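Local coordinates for protein phosphoserine aminotransferase (Bacillus circulans, PDB 2C0R) that catalyses the reversible, pyridoxal-phosphate-dependent conversion of 3-phosphohydroxypyruvate to phosphoserine, with glutamate as amino donor, in serine biosynthesis, at residues A[40-45]-A[238-243]. The protein carries 1 engineered substitution. Sequence-based numbering, arbitrary orientation.
Sequences MSHRGA and NTPPSF. With PLP (pyridoxal-5'-phosphate), chain D.
The chi1 of His42 (61°) sets CG between its backbone N and carbonyl carbon and lays the ring against Thr239 and Pro240. Thr239 sets OG1 beside its backbone N (chi1 -48°), so hydroxyl and amide both reach one phosphate oxygen of the pyridoxal phosphate. Thr239 CA lies over one face of the His42 ring, 4.1 Å from its centroid, a CH-pi contact. The opposite face carries Arg43 CG. Pro240 packs obliquely against the base of the imidazole, its CD 3.5 Å from His42 CB.

Thr239 gives O2P two bonds, from OG1 at 2.7 Å and from N at 2.9 Å. Asn238 ND2 donates to O3P at 2.9 Å, nearly straight (163°). His42 is therefore second shell, packed behind a residue that holds the phosphate. Replaced by alanine, His42 would lose its ring, and Thr239 CA would probably be left without its CH-pi partner and Pro240 CD with less to pack on.

Ser41 to Gly44 form a type I turn. Ser41 OG accepts from Arg43 N at 3.0 Å, an ST turn. Arg43 probably binds the substrate glutamate, as in related enzymes. One water bridges Met40 O and Ser242 OG.

The cofactor is shared across the dimer, for Ser78, Thr153 and Gln196 of the second subunit also bind it. Ser202 of that subunit hydrogen-bonds Pro240 O. Segment 40-45 is the loop leading into helix 45-61, whose Tyr47 touches His42, Pro240 and Ser242. Segment 238-243 enters helix 242-257, with Pro241 at its N-cap position.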
ATOM      1  N   MET A  40     -15.236  -4.081  -1.759  1.00 14.15           N
ATOM      2  CA  MET A  40     -16.179  -3.838  -0.654  1.00 16.08           C
ATOM      3  C   MET A  40     -15.704  -2.660   0.183  1.00 15.61           C
ATOM      4  O   MET A  40     -14.507  -2.301   0.205  1.00 15.06           O
ATOM      5  CB  MET A  40     -16.183  -5.061   0.248  1.00 16.74           C
ATOM      6  CG  MET A  40     -16.711  -6.283  -0.491  1.00 21.69           C
ATOM      7  SD  MET A  40     -16.832  -7.563   0.760  1.00 16.61           S
ATOM      8  CE  MET A  40     -17.299  -8.931  -0.306  1.00 16.95           C
ATOM      9  N   SER A  41     -16.611  -2.035   0.909  1.00 13.67           N
ATOM     10  CA  SER A  41     -16.261  -0.918   1.755  1.00 14.88           C
ATOM     11  C   SER A  41     -15.349  -1.367   2.882  1.00 13.59           C
ATOM     12  O   SER A  41     -15.622  -2.399   3.515  1.00 12.94           O
ATOM     13  CB  SER A  41     -17.557  -0.371   2.374  1.00 14.59           C
ATOM     14  OG  SER A  41     -17.214   0.726   3.246  1.00 17.09           O
ATOM     15  N   HIS A  42     -14.353  -0.548   3.172  1.00 11.93           N
ATOM     16  CA  HIS A  42     -13.499  -0.829   4.335  1.00 12.88           C
ATOM     17  C   HIS A  42     -14.219  -0.537   5.630  1.00 12.74           C
ATOM     18  O   HIS A  42     -13.708  -0.972   6.672  1.00 13.97           O
ATOM     19  CB  HIS A  42     -12.177  -0.083   4.276  1.00 13.47           C
ATOM     20  CG  HIS A  42     -12.348   1.399   4.251  1.00 14.54           C
ATOM     21  ND1 HIS A  42     -13.073   2.020   3.253  1.00 19.98           N
ATOM     22  CD2 HIS A  42     -11.924   2.362   5.085  1.00 14.20           C
ATOM     23  CE1 HIS A  42     -13.057   3.327   3.501  1.00 20.05           C
ATOM     24  NE2 HIS A  42     -12.352   3.549   4.605  1.00 16.80           N
ATOM     25  N   ARG A  43     -15.372   0.106   5.586  1.00 14.38           N
ATOM     26  CA  ARG A  43     -16.187   0.317   6.773  1.00 16.52           C
ATOM     27  C   ARG A  43     -17.432  -0.529   6.711  1.00 15.84           C
ATOM     28  O   ARG A  43     -18.364  -0.329   7.500  1.00 18.41           O
ATOM     29  CB  ARG A  43     -16.587   1.792   6.907  1.00 16.36           C
ATOM     30  CG  ARG A  43     -15.349   2.689   7.034  1.00 18.41           C
ATOM     31  CD  ARG A  43     -14.291   1.951   7.790  1.00 25.53           C
ATOM     32  NE  ARG A  43     -14.348   2.040   9.212  1.00 30.30           N
ATOM     33  CZ  ARG A  43     -14.005   3.100   9.966  1.00 28.05           C
ATOM     34  NH1 ARG A  43     -13.573   4.270   9.492  1.00 31.34           N
ATOM     35  NH2 ARG A  43     -14.118   2.943  11.274  1.00 22.79           N
ATOM     36  N   GLY A  44     -17.477  -1.508   5.793  1.00 14.98           N
ATOM     37  CA  GLY A  44     -18.551  -2.487   5.843  1.00 14.25           C
ATOM     38  C   GLY A  44     -18.222  -3.676   6.727  1.00 13.62           C
ATOM     39  O   GLY A  44     -17.060  -3.991   6.918  1.00 13.53           O
ATOM     40  N   ALA A  45     -19.228  -4.388   7.237  1.00 14.36           N
ATOM     41  CA  ALA A  45     -18.974  -5.463   8.198  1.00 13.87           C
ATOM     42  C   ALA A  45     -18.201  -6.628   7.607  1.00 12.81           C
ATOM     43  O   ALA A  45     -17.479  -7.310   8.339  1.00 14.77           O
ATOM     44  CB  ALA A  45     -20.274  -6.019   8.795  1.00 18.94           C
ATOM     45  N   ASN A 238      -7.987   6.031   6.986  1.00 11.61           N
ATOM     46  CA  ASN A 238      -8.182   6.109   5.538  1.00 11.85           C
ATOM     47  C   ASN A 238      -8.334   4.703   4.962  1.00 11.22           C
ATOM     48  O   ASN A 238      -8.436   3.731   5.712  1.00 11.66           O
ATOM     49  CB  ASN A 238      -7.094   6.891   4.824  1.00 11.34           C
ATOM     50  CG  ASN A 238      -5.820   6.131   4.656  1.00 11.70           C
ATOM     51  OD1 ASN A 238      -5.465   5.253   5.428  1.00 13.12           O
ATOM     52  ND2 ASN A 238      -5.096   6.505   3.579  1.00 12.29           N
ATOM     53  N   THR A 239      -8.368   4.643   3.638  1.00 10.53           N
ATOM     54  CA  THR A 239      -8.649   3.334   3.041  1.00 11.35           C
ATOM     55  C   THR A 239      -7.447   2.418   3.265  1.00 11.64           C
ATOM     56  O   THR A 239      -6.358   2.750   2.819  1.00 11.74           O
ATOM     57  CB  THR A 239      -8.990   3.469   1.547  1.00 12.72           C
ATOM     58  OG1 THR A 239      -9.965   4.529   1.437  1.00 12.05           O
ATOM     59  CG2 THR A 239      -9.571   2.155   1.086  1.00 13.43           C
ATOM     60  N   PRO A 240      -7.587   1.270   3.921  1.00 11.14           N
ATOM     61  CA  PRO A 240      -6.437   0.381   4.100  1.00 11.97           C
ATOM     62  C   PRO A 240      -6.128  -0.411   2.829  1.00 12.18           C
ATOM     63  O   PRO A 240      -6.915  -0.401   1.875  1.00 12.51           O
ATOM     64  CB  PRO A 240      -6.964  -0.548   5.208  1.00 12.50           C
ATOM     65  CG  PRO A 240      -8.434  -0.704   4.855  1.00 12.20           C
ATOM     66  CD  PRO A 240      -8.800   0.714   4.530  1.00 13.33           C
ATOM     67  N   PRO A 241      -5.000  -1.104   2.803  1.00 12.58           N
ATOM     68  CA  PRO A 241      -4.662  -2.052   1.723  1.00 11.28           C
ATOM     69  C   PRO A 241      -5.464  -3.343   1.888  1.00 12.22           C
ATOM     70  O   PRO A 241      -4.955  -4.345   2.392  1.00 12.71           O
ATOM     71  CB  PRO A 241      -3.153  -2.233   1.901  1.00 12.93           C
ATOM     72  CG  PRO A 241      -2.933  -2.027   3.368  1.00 12.30           C
ATOM     73  CD  PRO A 241      -3.912  -0.953   3.806  1.00 13.36           C
ATOM     74  N   SER A 242      -6.722  -3.240   1.478  1.00 13.28           N
ATOM     75  CA  SER A 242      -7.680  -4.242   1.942  1.00 14.22           C
ATOM     76  C   SER A 242      -7.357  -5.612   1.347  1.00 14.24           C
ATOM     77  O   SER A 242      -7.470  -6.599   2.071  1.00 13.43           O
ATOM     78  CB  SER A 242      -9.119  -3.807   1.685  1.00 17.82           C
ATOM     79  OG  SER A 242      -9.252  -3.312   0.401  1.00 25.31           O
ATOM     80  N   PHE A 243      -6.938  -5.723   0.109  1.00 13.59           N
ATOM     81  CA  PHE A 243      -6.627  -7.063  -0.437  1.00 13.02           C
ATOM     82  C   PHE A 243      -5.389  -7.615   0.248  1.00 13.49           C
ATOM     83  O   PHE A 243      -5.332  -8.799   0.528  1.00 12.81           O
ATOM     84  CB  PHE A 243      -6.454  -7.049  -1.952  1.00 15.76           C
ATOM     85  CG  PHE A 243      -6.343  -8.441  -2.536  1.00 14.69           C
ATOM     86  CD1 PHE A 243      -7.466  -9.259  -2.581  1.00 18.20           C
ATOM     87  CD2 PHE A 243      -5.146  -8.920  -3.038  1.00 16.57           C
ATOM     88  CE1 PHE A 243      -7.486 -10.507  -3.094  1.00 19.80           C
ATOM     89  CE2 PHE A 243      -5.173 -10.219  -3.525  1.00 17.22           C
ATOM     90  CZ  PHE A 243      -6.281 -11.026  -3.525  1.00 17.46           C
TER
HETATM   91  N1  PLP D 363      -9.638  12.512  -1.694  1.00 11.32           N
HETATM   92  C2  PLP D 363     -10.818  12.187  -2.294  1.00 11.44           C
HETATM   93  C2A PLP D 363     -11.430  13.085  -3.345  1.00 15.43           C
HETATM   94  C3  PLP D 363     -11.398  10.970  -1.951  1.00 12.07           C
HETATM   95  O3  PLP D 363     -12.548  10.667  -2.594  1.00 15.52           O
HETATM   96  C4  PLP D 363     -10.783  10.090  -1.086  1.00 13.62           C
HETATM   97  C4A PLP D 363     -11.355   8.715  -0.668  1.00 17.85           C
HETATM   98  C5  PLP D 363      -9.628  10.488  -0.477  1.00 12.37           C
HETATM   99  C6  PLP D 363      -9.039  11.678  -0.815  1.00 11.34           C
HETATM  100  C5A PLP D 363      -8.953   9.654   0.615  1.00 12.34           C
HETATM  101  O4P PLP D 363      -8.246   8.546   0.027  1.00 11.66           O
HETATM  102  P   PLP D 363      -7.450   7.482   0.881  1.00 11.65           P
HETATM  103  O1P PLP D 363      -6.750   6.613  -0.123  1.00 12.51           O
HETATM  104  O2P PLP D 363      -8.487   6.762   1.709  1.00 12.06           O
HETATM  105  O3P PLP D 363      -6.493   8.261   1.741  1.00 11.88           O
HETATM  106  O   HOH W   1     -12.103  -3.670  -0.093  1.00 19.71           O